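Local coordinates for protein sulfatase (Bacteroides fragilis CAG:558, PDB 6USS) that probably hydrolyses aryl sulfate esters as a calcium-dependent gut bacterial sulfatase, deposited here as a mutant of its catalytic position, at residues Cys88-Cys93 with Lys165-Gly169; Ser94-Gly98 with Ala146-Ala150; Asn108-Pro112 with Pro214-Val218. The protein carries 1 engineered substitution. One frame throughout, in Å; residues are numbered along the deposited sequence.

Interaction 1 lies at the calcium site, and the other two contacts adjoin it, each with its centre about 11 Å from that of interaction 1. Interaction 2 continues helix 88-97 away from the metal: Phe168 CZ meets Ile96 CD1 at 3.7 Å, and the Leu95 side chain is about 11 Å from the calcium ion. Interaction 3 joins on through backbone atoms of Thr110, whose O lies 2.8 Å from His167 NE2 and whose N lies 3.0 Å from Ser89 OG, both probable hydrogen bonds. There the Trp109 side chain comes within about 8 Å of the calcium. Interactions 2 and 3 do not touch; their centres are about 20 Å apart.

Interaction 1 of 3, residues Cys88-Cys93 with Lys165-Gly169; sequences CSPTRC and KAHFG. Engineered in segment 88-93: Cys88 (natural residue Ser). With CA (calcium ion), chain C.
Arg92 and Lys165 meet by packing: the extended lysine crosses the arginine at about a right angle, Lys165 CE lying over one guanidinium face, 3.3 Å from Arg92 NE. Lys165 CG, anti to the backbone N (chi1 159°), sends the chain toward the helix. Round the His167 ring, Cys88 CB sits at the edge, 3.7 Å from ND1, while Ser89 OG lies over a face, 3.1 Å from CE1. Ser89 OG bonds Thr110 N and His167 NE2 bonds Thr110 O, in the loop after helix 101-104. Phe168 turns its edge to the helix, CE1 3.8 Å from Arg92 O.

Residues 88-92 form the sulfatase signature Cys/Ser-X-Pro-X-Arg at the start of helix 88-97. Cys88 is engineered; the natural serine is predicted to become 3-oxoalanine, the family's formylglycine. Cys88 SG is modelled 2.1 Å from the calcium, doubtfully short for calcium and sulfur; Asp42, Asp43, Asp322 and Asn323 complete the site. Lys165 NZ salt-bridges Asp42 and bonds Gly193 O; Arg92 has its main polar partner in Asp322.

One water bonds Ser89 OG at 2.7 Å and donates to His167 O. Another, in the guanidinium plane, accepts from Arg92 NH1 at 2.7 Å and donates to Lys165 O and Ala166 O.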
ATOM      1  N   CYS A  88      15.916  -6.398  17.861  1.00 20.39           N
ATOM      2  CA  CYS A  88      15.141  -6.374  16.613  1.00 19.08           C
ATOM      3  C   CYS A  88      14.987  -4.965  16.037  1.00 19.63           C
ATOM      4  O   CYS A  88      15.163  -4.751  14.833  1.00 24.33           O
ATOM      5  CB  CYS A  88      13.748  -6.964  16.828  1.00 18.59           C
ATOM      6  SG  CYS A  88      13.677  -8.553  17.691  1.00 44.74           S
ATOM      7  N   SER A  89      14.634  -3.990  16.874  1.00 19.99           N
ATOM      8  CA  SER A  89      14.203  -2.704  16.330  1.00 24.99           C
ATOM      9  C   SER A  89      15.348  -1.933  15.678  1.00 22.74           C
ATOM     10  O   SER A  89      15.173  -1.476  14.535  1.00 19.64           O
ATOM     11  CB  SER A  89      13.494  -1.892  17.419  1.00 24.62           C
ATOM     12  OG  SER A  89      12.177  -2.364  17.624  1.00 24.80           O
ATOM     13  N   PRO A  90      16.516  -1.734  16.315  1.00 19.14           N
ATOM     14  CA  PRO A  90      17.589  -1.028  15.594  1.00 18.61           C
ATOM     15  C   PRO A  90      18.016  -1.730  14.324  1.00 19.09           C
ATOM     16  O   PRO A  90      18.320  -1.056  13.332  1.00 18.82           O
ATOM     17  CB  PRO A  90      18.727  -0.956  16.621  1.00 13.37           C
ATOM     18  CG  PRO A  90      18.426  -2.016  17.605  1.00 21.06           C
ATOM     19  CD  PRO A  90      16.917  -2.019  17.704  1.00 18.75           C
ATOM     20  N   THR A  91      18.035  -3.064  14.317  1.00 16.59           N
ATOM     21  CA  THR A  91      18.456  -3.776  13.115  1.00 17.98           C
ATOM     22  C   THR A  91      17.465  -3.571  11.975  1.00 21.48           C
ATOM     23  O   THR A  91      17.855  -3.215  10.854  1.00 18.30           O
ATOM     24  CB  THR A  91      18.629  -5.261  13.415  1.00 17.24           C
ATOM     25  OG1 THR A  91      19.731  -5.427  14.315  1.00 17.62           O
ATOM     26  CG2 THR A  91      18.899  -6.041  12.134  1.00 12.03           C
ATOM     27  N   ARG A  92      16.172  -3.758  12.249  1.00 19.69           N
ATOM     28  CA  ARG A  92      15.195  -3.702  11.170  1.00 22.60           C
ATOM     29  C   ARG A  92      15.052  -2.285  10.619  1.00 21.80           C
ATOM     30  O   ARG A  92      14.954  -2.102   9.398  1.00 15.10           O
ATOM     31  CB  ARG A  92      13.859  -4.279  11.649  1.00 19.94           C
ATOM     32  CG  ARG A  92      13.830  -5.826  11.602  1.00 16.88           C
ATOM     33  CD  ARG A  92      12.921  -6.455  12.646  1.00 16.09           C
ATOM     34  NE  ARG A  92      13.315  -7.825  12.966  1.00 21.00           N
ATOM     35  CZ  ARG A  92      13.033  -8.889  12.218  1.00 22.22           C
ATOM     36  NH1 ARG A  92      12.345  -8.742  11.088  1.00 20.98           N
ATOM     37  NH2 ARG A  92      13.436 -10.104  12.601  1.00 19.01           N
ATOM     38  N   CYS A  93      15.078  -1.269  11.498  1.00 20.75           N
ATOM     39  CA  CYS A  93      15.007   0.121  11.046  1.00 14.60           C
ATOM     40  C   CYS A  93      16.249   0.534  10.251  1.00 20.40           C
ATOM     41  O   CYS A  93      16.147   1.323   9.306  1.00 16.34           O
ATOM     42  CB  CYS A  93      14.820   1.040  12.246  1.00 14.13           C
ATOM     43  SG  CYS A  93      13.207   0.896  13.001  1.00 17.28           S
ATOM     44  N   LYS A 165       7.084 -10.543  10.136  1.00 16.21           N
ATOM     45  CA  LYS A 165       7.371  -9.527  11.144  1.00 16.13           C
ATOM     46  C   LYS A 165       7.846  -8.235  10.490  1.00 19.26           C
ATOM     47  O   LYS A 165       8.874  -8.217   9.808  1.00 19.99           O
ATOM     48  CB  LYS A 165       8.427 -10.042  12.118  1.00 15.95           C
ATOM     49  CG  LYS A 165       9.158  -8.961  12.882  1.00 17.22           C
ATOM     50  CD  LYS A 165       9.694  -9.520  14.186  1.00 19.14           C
ATOM     51  CE  LYS A 165      10.686  -8.562  14.824  1.00 20.55           C
ATOM     52  NZ  LYS A 165      11.373  -9.212  15.966  1.00 17.89           N
ATOM     53  N   ALA A 166       7.102  -7.149  10.700  1.00 17.53           N
ATOM     54  CA  ALA A 166       7.510  -5.839  10.183  1.00 16.67           C
ATOM     55  C   ALA A 166       8.256  -5.084  11.280  1.00 19.58           C
ATOM     56  O   ALA A 166       9.472  -4.891  11.194  1.00 18.56           O
ATOM     57  CB  ALA A 166       6.297  -5.067   9.663  1.00 15.44           C
ATOM     58  N   HIS A 167       7.536  -4.655  12.315  1.00 22.23           N
ATOM     59  CA  HIS A 167       8.163  -4.091  13.506  1.00 20.56           C
ATOM     60  C   HIS A 167       8.993  -2.846  13.158  1.00 19.14           C
ATOM     61  O   HIS A 167      10.130  -2.687  13.594  1.00 18.71           O
ATOM     62  CB  HIS A 167       9.003  -5.174  14.190  1.00 17.50           C
ATOM     63  CG  HIS A 167       9.386  -4.867  15.606  1.00 24.32           C
ATOM     64  ND1 HIS A 167      10.477  -5.446  16.228  1.00 27.22           N
ATOM     65  CD2 HIS A 167       8.822  -4.048  16.523  1.00 22.29           C
ATOM     66  CE1 HIS A 167      10.568  -4.994  17.468  1.00 19.07           C
ATOM     67  NE2 HIS A 167       9.573  -4.150  17.673  1.00 19.90           N
ATOM     68  N   PHE A 168       8.419  -1.962  12.336  1.00 17.49           N
ATOM     69  CA  PHE A 168       9.090  -0.744  11.878  1.00 15.53           C
ATOM     70  C   PHE A 168       8.645   0.505  12.622  1.00 22.27           C
ATOM     71  O   PHE A 168       9.410   1.474  12.694  1.00 21.04           O
ATOM     72  CB  PHE A 168       8.830  -0.485  10.388  1.00 15.38           C
ATOM     73  CG  PHE A 168       9.417  -1.515   9.459  1.00 17.67           C
ATOM     74  CD1 PHE A 168      10.768  -1.855   9.519  1.00 13.81           C
ATOM     75  CD2 PHE A 168       8.610  -2.139   8.503  1.00 16.21           C
ATOM     76  CE1 PHE A 168      11.304  -2.810   8.650  1.00 17.37           C
ATOM     77  CE2 PHE A 168       9.144  -3.093   7.623  1.00 20.40           C
ATOM     78  CZ  PHE A 168      10.485  -3.433   7.699  1.00 17.00           C
ATOM     79  N   GLY A 169       7.409   0.524  13.125  1.00 20.92           N
ATOM     80  CA  GLY A 169       6.886   1.684  13.819  1.00 17.93           C
ATOM     81  C   GLY A 169       6.005   1.249  14.972  1.00 19.03           C
ATOM     82  O   GLY A 169       5.453   0.144  14.980  1.00 22.55           O
TER
HETATM   83 CA    CA C 601      14.952  -9.990  16.766  1.00 22.43          CA
HETATM   84  O   HOH W   1      11.166  -0.958  15.500  1.00 19.31           O
HETATM   85  O   HOH W   2      11.063  -6.763   9.814  1.00 14.51           O

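Interaction 2 of 3, residues Ser94-Gly98 with Ala146-Ala150; sequences SLITG and ATSLA
Ile96 O, near the C-terminal end of helix 88-97, accepts a hydrogen bond from Leu149 N at 3.0 Å, so the end of that helix meets the start of helix 149-155. Leu149 is the first residue of helix 149-155, and Ser148 occupies the N-cap. The donor lies in the carbonyl plane and the N-H...O angle is 151°.

Van der Waals contacts flank it. Leu149 CB lies 3.7 Å from the same Ile96 O, and its CD2 branch reaches past to Leu95, 4.4 Å from CD1. Beside the bond, Ile96 CG1 packs against Ser148 OG at 3.6 Å. On the other flank the methyl groups Thr97 CG2 and Ala146 CB touch at 3.5 Å. Thr97 OG1 stands between its backbone N and carbonyl carbon (chi1 68°), close enough to bond back to Cys93 O, and this leaves CG2 to face Ala146.

The second shell fixes both backbones. The Gln400 amide spans the two segments, NE2 donating to Thr97 O and OE1 accepting from Thr147 N, while helix 383-390 packs against Leu149 through Tyr384, Ile387 and Leu388. Gly98, with positive phi, ends the first helix. Ser148 OG has its stronger partner in Met181 O; its capping bond from Ala150 N is weak, at 3.4 Å.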
ATOM      1  N   SER A  94      17.420   0.011  10.612  1.00 16.31           N
ATOM      2  CA  SER A  94      18.612   0.265   9.820  1.00 16.49           C
ATOM      3  C   SER A  94      18.497  -0.351   8.430  1.00 21.66           C
ATOM      4  O   SER A  94      18.923   0.256   7.437  1.00 17.72           O
ATOM      5  CB  SER A  94      19.842  -0.269  10.552  1.00 18.64           C
ATOM      6  OG  SER A  94      20.144   0.536  11.692  1.00 16.88           O
ATOM      7  N   LEU A  95      17.943  -1.569   8.343  1.00 17.39           N
ATOM      8  CA  LEU A  95      17.733  -2.220   7.058  1.00 12.71           C
ATOM      9  C   LEU A  95      16.847  -1.377   6.156  1.00 22.11           C
ATOM     10  O   LEU A  95      17.177  -1.123   4.988  1.00 17.89           O
ATOM     11  CB  LEU A  95      17.090  -3.589   7.266  1.00 16.85           C
ATOM     12  CG  LEU A  95      16.420  -4.157   6.010  1.00 14.07           C
ATOM     13  CD1 LEU A  95      17.456  -4.704   5.045  1.00 10.54           C
ATOM     14  CD2 LEU A  95      15.400  -5.212   6.376  1.00 12.29           C
ATOM     15  N   ILE A  96      15.710  -0.930   6.697  1.00 19.08           N
ATOM     16  CA  ILE A  96      14.695  -0.243   5.909  1.00 19.83           C
ATOM     17  C   ILE A  96      15.072   1.211   5.603  1.00 24.33           C
ATOM     18  O   ILE A  96      14.548   1.791   4.638  1.00 20.82           O
ATOM     19  CB  ILE A  96      13.349  -0.364   6.652  1.00 16.35           C
ATOM     20  CG1 ILE A  96      12.197  -0.472   5.649  1.00 18.69           C
ATOM     21  CG2 ILE A  96      13.148   0.795   7.612  1.00 14.73           C
ATOM     22  CD1 ILE A  96      12.178  -1.781   4.869  1.00 10.38           C
ATOM     23  N   THR A  97      15.991   1.804   6.370  1.00 18.14           N
ATOM     24  CA  THR A  97      16.371   3.191   6.178  1.00 17.31           C
ATOM     25  C   THR A  97      17.814   3.381   5.743  1.00 18.68           C
ATOM     26  O   THR A  97      18.200   4.514   5.453  1.00 23.36           O
ATOM     27  CB  THR A  97      16.166   4.009   7.471  1.00 23.56           C
ATOM     28  OG1 THR A  97      17.107   3.578   8.470  1.00 19.76           O
ATOM     29  CG2 THR A  97      14.732   3.892   8.013  1.00 16.06           C
ATOM     30  N   GLY A  98      18.634   2.330   5.733  1.00 20.85           N
ATOM     31  CA  GLY A  98      20.027   2.496   5.344  1.00 18.60           C
ATOM     32  C   GLY A  98      20.851   3.333   6.290  1.00 17.40           C
ATOM     33  O   GLY A  98      21.930   3.801   5.919  1.00 19.53           O
ATOM     34  N   ALA A 146      12.470   8.851   7.223  1.00 18.12           N
ATOM     35  CA  ALA A 146      13.423   8.304   6.269  1.00 22.27           C
ATOM     36  C   ALA A 146      12.695   7.815   5.029  1.00 20.37           C
ATOM     37  O   ALA A 146      11.524   7.429   5.083  1.00 20.06           O
ATOM     38  CB  ALA A 146      14.257   7.166   6.872  1.00 16.46           C
ATOM     39  N   THR A 147      13.414   7.852   3.911  1.00 18.74           N
ATOM     40  CA  THR A 147      12.939   7.312   2.648  1.00 16.70           C
ATOM     41  C   THR A 147      13.136   5.797   2.656  1.00 21.18           C
ATOM     42  O   THR A 147      14.272   5.314   2.763  1.00 19.86           O
ATOM     43  CB  THR A 147      13.693   7.967   1.496  1.00 16.34           C
ATOM     44  OG1 THR A 147      13.418   9.374   1.509  1.00 22.01           O
ATOM     45  CG2 THR A 147      13.255   7.379   0.173  1.00 17.51           C
ATOM     46  N   SER A 148      12.031   5.059   2.556  1.00 18.15           N
ATOM     47  CA  SER A 148      12.033   3.617   2.752  1.00 17.50           C
ATOM     48  C   SER A 148      12.659   2.877   1.581  1.00 21.03           C
ATOM     49  O   SER A 148      12.480   3.252   0.418  1.00 20.89           O
ATOM     50  CB  SER A 148      10.617   3.093   2.964  1.00 19.03           C
ATOM     51  OG  SER A 148      10.655   1.686   3.198  1.00 18.54           O
ATOM     52  N   LEU A 149      13.378   1.800   1.905  1.00 17.07           N
ATOM     53  CA  LEU A 149      13.957   0.950   0.874  1.00 17.17           C
ATOM     54  C   LEU A 149      12.887   0.394  -0.068  1.00 19.83           C
ATOM     55  O   LEU A 149      13.112   0.300  -1.282  1.00 16.65           O
ATOM     56  CB  LEU A 149      14.746  -0.175   1.536  1.00 15.42           C
ATOM     57  CG  LEU A 149      15.231  -1.362   0.698  1.00 14.88           C
ATOM     58  CD1 LEU A 149      16.226  -0.974  -0.384  1.00 14.51           C
ATOM     59  CD2 LEU A 149      15.845  -2.389   1.611  1.00 11.73           C
ATOM     60  N   ALA A 150      11.718   0.016   0.471  1.00 19.33           N
ATOM     61  CA  ALA A 150      10.660  -0.551  -0.365  1.00 18.86           C
ATOM     62  C   ALA A 150      10.006   0.501  -1.248  1.00 21.85           C
ATOM     63  O   ALA A 150       9.525   0.173  -2.341  1.00 24.35           O
ATOM     64  CB  ALA A 150       9.595  -1.227   0.502  1.00 19.60           C
TER

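Interaction 3 of 3, residues Asn108-Pro112 with Pro214-Val218; sequences NWTYP and PWFAV
An aromatic cluster of Tyr111, Trp215 and Phe216 ties two loops together, the one that follows helix 101-104 and the one that leads from strand 185-187 to helix 231-247. The second loop presents its rings from a type I beta turn, Pro214 to Ala217, with Trp215 and Phe216 at the two central positions. Both send their side chains to the same face of Tyr111.

Tyr111 and the five-membered ring of Trp215 form an offset stack, with centroids 4.4 Å apart and planes tilted by 17°. Within it Tyr111 CE2 approaches Trp215 CG to 3.4 Å. Nearer the middle of the same face, Trp215 CB makes a CH-pi contact, 4.0 Å from the Tyr111 ring centroid. With CG anti to the backbone N (chi1 -173°), the Tyr111 ring extends toward the turn, where the indole overlaps part of its face.

Phe216 meets the tyrosine differently, in an offset edge-to-face pair: the planes stand at 76° and the centroids are 5.8 Å apart, with the phenylalanine edge directed at the tyrosine face.

Pro112 and Trp109 extend the packing round the indole. Pro112 CD touches Trp215 CH2 at 4.0 Å, the two side chains crossing at about a right angle. Trp109 and Trp215 meet edge to edge, CH2 of the former 4.3 Å from CZ3 of the latter, and Trp109 CZ3 also comes to the edge of Phe216, 4.3 Å from CZ. Trp215 remains exposed, whereas Tyr111 is buried. At the foot of Trp109, the backbone N donates to Asn108 OD1 at 2.6 Å from above the carbonyl plane; Asn108 ND2 in turn bonds Asp118 OD2.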
ATOM      1  N   ASN A 108      16.264   0.586  20.997  1.00 17.55           N
ATOM      2  CA  ASN A 108      15.726  -0.550  21.726  1.00 17.85           C
ATOM      3  C   ASN A 108      14.407  -0.940  21.071  1.00 21.35           C
ATOM      4  O   ASN A 108      13.952  -0.283  20.129  1.00 22.38           O
ATOM      5  CB  ASN A 108      15.569  -0.210  23.208  1.00 19.65           C
ATOM      6  CG  ASN A 108      15.470  -1.429  24.069  1.00 20.53           C
ATOM      7  OD1 ASN A 108      15.363  -2.553  23.569  1.00 21.43           O
ATOM      8  ND2 ASN A 108      15.474  -1.218  25.384  1.00 22.10           N
ATOM      9  N   TRP A 109      13.768  -2.005  21.555  1.00 19.63           N
ATOM     10  CA  TRP A 109      12.617  -2.529  20.823  1.00 26.09           C
ATOM     11  C   TRP A 109      11.348  -1.696  21.052  1.00 22.24           C
ATOM     12  O   TRP A 109      11.084  -1.204  22.149  1.00 18.53           O
ATOM     13  CB  TRP A 109      12.375  -4.003  21.171  1.00 27.67           C
ATOM     14  CG  TRP A 109      11.887  -4.283  22.553  1.00 24.46           C
ATOM     15  CD1 TRP A 109      12.652  -4.542  23.654  1.00 22.80           C
ATOM     16  CD2 TRP A 109      10.517  -4.368  22.978  1.00 23.31           C
ATOM     17  NE1 TRP A 109      11.842  -4.774  24.748  1.00 25.91           N
ATOM     18  CE2 TRP A 109      10.528  -4.672  24.360  1.00 26.93           C
ATOM     19  CE3 TRP A 109       9.286  -4.222  22.326  1.00 22.40           C
ATOM     20  CZ2 TRP A 109       9.350  -4.819  25.104  1.00 25.00           C
ATOM     21  CZ3 TRP A 109       8.120  -4.379  23.061  1.00 24.73           C
ATOM     22  CH2 TRP A 109       8.161  -4.671  24.439  1.00 27.99           C
ATOM     23  N   THR A 110      10.561  -1.537  19.993  1.00 24.23           N
ATOM     24  CA  THR A 110       9.396  -0.663  20.008  1.00 22.06           C
ATOM     25  C   THR A 110       8.097  -1.459  19.968  1.00 21.26           C
ATOM     26  O   THR A 110       8.040  -2.562  19.407  1.00 17.13           O
ATOM     27  CB  THR A 110       9.415   0.301  18.821  1.00 17.14           C
ATOM     28  OG1 THR A 110       9.173  -0.429  17.617  1.00 17.77           O
ATOM     29  CG2 THR A 110      10.752   0.989  18.716  1.00 16.77           C
ATOM     30  N   TYR A 111       7.048  -0.877  20.603  1.00 17.78           N
ATOM     31  CA  TYR A 111       5.644  -1.165  20.324  1.00 19.64           C
ATOM     32  C   TYR A 111       4.726  -0.067  20.880  1.00 20.04           C
ATOM     33  O   TYR A 111       4.021   0.585  20.098  1.00 15.27           O
ATOM     34  CB  TYR A 111       5.219  -2.547  20.843  1.00 15.73           C
ATOM     35  CG  TYR A 111       3.810  -2.903  20.402  1.00 19.38           C
ATOM     36  CD1 TYR A 111       3.584  -3.656  19.243  1.00 19.52           C
ATOM     37  CD2 TYR A 111       2.703  -2.465  21.127  1.00 19.09           C
ATOM     38  CE1 TYR A 111       2.295  -3.970  18.839  1.00 23.62           C
ATOM     39  CE2 TYR A 111       1.411  -2.771  20.724  1.00 21.89           C
ATOM     40  CZ  TYR A 111       1.215  -3.511  19.583  1.00 23.93           C
ATOM     41  OH  TYR A 111      -0.062  -3.799  19.191  1.00 26.52           O
ATOM     42  N   PRO A 112       4.685   0.183  22.192  1.00 18.93           N
ATOM     43  CA  PRO A 112       3.696   1.142  22.720  1.00 18.18           C
ATOM     44  C   PRO A 112       3.964   2.562  22.240  1.00 17.74           C
ATOM     45  O   PRO A 112       5.086   3.059  22.339  1.00 16.22           O
ATOM     46  CB  PRO A 112       3.869   1.029  24.239  1.00 16.25           C
ATOM     47  CG  PRO A 112       5.288   0.610  24.412  1.00 21.66           C
ATOM     48  CD  PRO A 112       5.520  -0.367  23.277  1.00 19.42           C
ATOM     49  N   PRO A 214      -4.193  -9.269  22.517  1.00 32.11           N
ATOM     50  CA  PRO A 214      -2.811  -9.007  22.938  1.00 30.65           C
ATOM     51  C   PRO A 214      -1.991  -8.359  21.828  1.00 26.48           C
ATOM     52  O   PRO A 214      -2.243  -8.566  20.640  1.00 24.85           O
ATOM     53  CB  PRO A 214      -2.269 -10.403  23.288  1.00 27.62           C
ATOM     54  CG  PRO A 214      -3.171 -11.372  22.583  1.00 25.25           C
ATOM     55  CD  PRO A 214      -4.523 -10.708  22.546  1.00 31.36           C
ATOM     56  N   TRP A 215      -0.997  -7.564  22.243  1.00 27.43           N
ATOM     57  CA  TRP A 215      -0.105  -6.855  21.324  1.00 27.30           C
ATOM     58  C   TRP A 215       0.371  -7.703  20.146  1.00 29.28           C
ATOM     59  O   TRP A 215       0.352  -7.252  18.994  1.00 31.49           O
ATOM     60  CB  TRP A 215       1.127  -6.350  22.083  1.00 23.04           C
ATOM     61  CG  TRP A 215       0.880  -5.229  23.043  1.00 29.10           C
ATOM     62  CD1 TRP A 215      -0.325  -4.686  23.395  1.00 20.00           C
ATOM     63  CD2 TRP A 215       1.878  -4.514  23.787  1.00 27.59           C
ATOM     64  NE1 TRP A 215      -0.138  -3.672  24.308  1.00 22.56           N
ATOM     65  CE2 TRP A 215       1.204  -3.546  24.566  1.00 24.56           C
ATOM     66  CE3 TRP A 215       3.275  -4.599  23.870  1.00 23.30           C
ATOM     67  CZ2 TRP A 215       1.880  -2.668  25.411  1.00 22.72           C
ATOM     68  CZ3 TRP A 215       3.948  -3.727  24.715  1.00 23.46           C
ATOM     69  CH2 TRP A 215       3.248  -2.777  25.480  1.00 23.31           C
ATOM     70  N   PHE A 216       0.829  -8.928  20.421  1.00 24.67           N
ATOM     71  CA  PHE A 216       1.552  -9.729  19.442  1.00 20.48           C
ATOM     72  C   PHE A 216       0.675 -10.783  18.772  1.00 20.50           C
ATOM     73  O   PHE A 216       1.204 -11.724  18.175  1.00 18.35           O
ATOM     74  CB  PHE A 216       2.779 -10.387  20.091  1.00 18.05           C
ATOM     75  CG  PHE A 216       3.781  -9.400  20.653  1.00 24.47           C
ATOM     76  CD1 PHE A 216       3.752  -8.052  20.281  1.00 24.44           C
ATOM     77  CD2 PHE A 216       4.759  -9.815  21.542  1.00 21.30           C
ATOM     78  CE1 PHE A 216       4.666  -7.140  20.798  1.00 18.40           C
ATOM     79  CE2 PHE A 216       5.677  -8.904  22.062  1.00 23.14           C
ATOM     80  CZ  PHE A 216       5.625  -7.563  21.689  1.00 21.59           C
ATOM     81  N   ALA A 217      -0.649 -10.655  18.859  1.00 21.24           N
ATOM     82  CA  ALA A 217      -1.499 -11.505  18.037  1.00 24.13           C
ATOM     83  C   ALA A 217      -1.183 -11.262  16.565  1.00 24.69           C
ATOM     84  O   ALA A 217      -0.991 -10.115  16.137  1.00 24.78           O
ATOM     85  CB  ALA A 217      -2.975 -11.230  18.324  1.00 23.08           C
ATOM     86  N   VAL A 218      -1.112 -12.343  15.790  1.00 20.06           N
ATOM     87  CA  VAL A 218      -0.673 -12.293  14.402  1.00 24.74           C
ATOM     88  C   VAL A 218      -1.887 -12.000  13.509  1.00 24.00           C
ATOM     89  O   VAL A 218      -2.833 -12.801  13.505  1.00 19.88           O
ATOM     90  CB  VAL A 218       0.024 -13.588  13.970  1.00 19.40           C
ATOM     91  CG1 VAL A 218       0.649 -13.404  12.583  1.00 18.26           C
ATOM     92  CG2 VAL A 218       1.082 -13.983  14.983  1.00 18.25           C
TER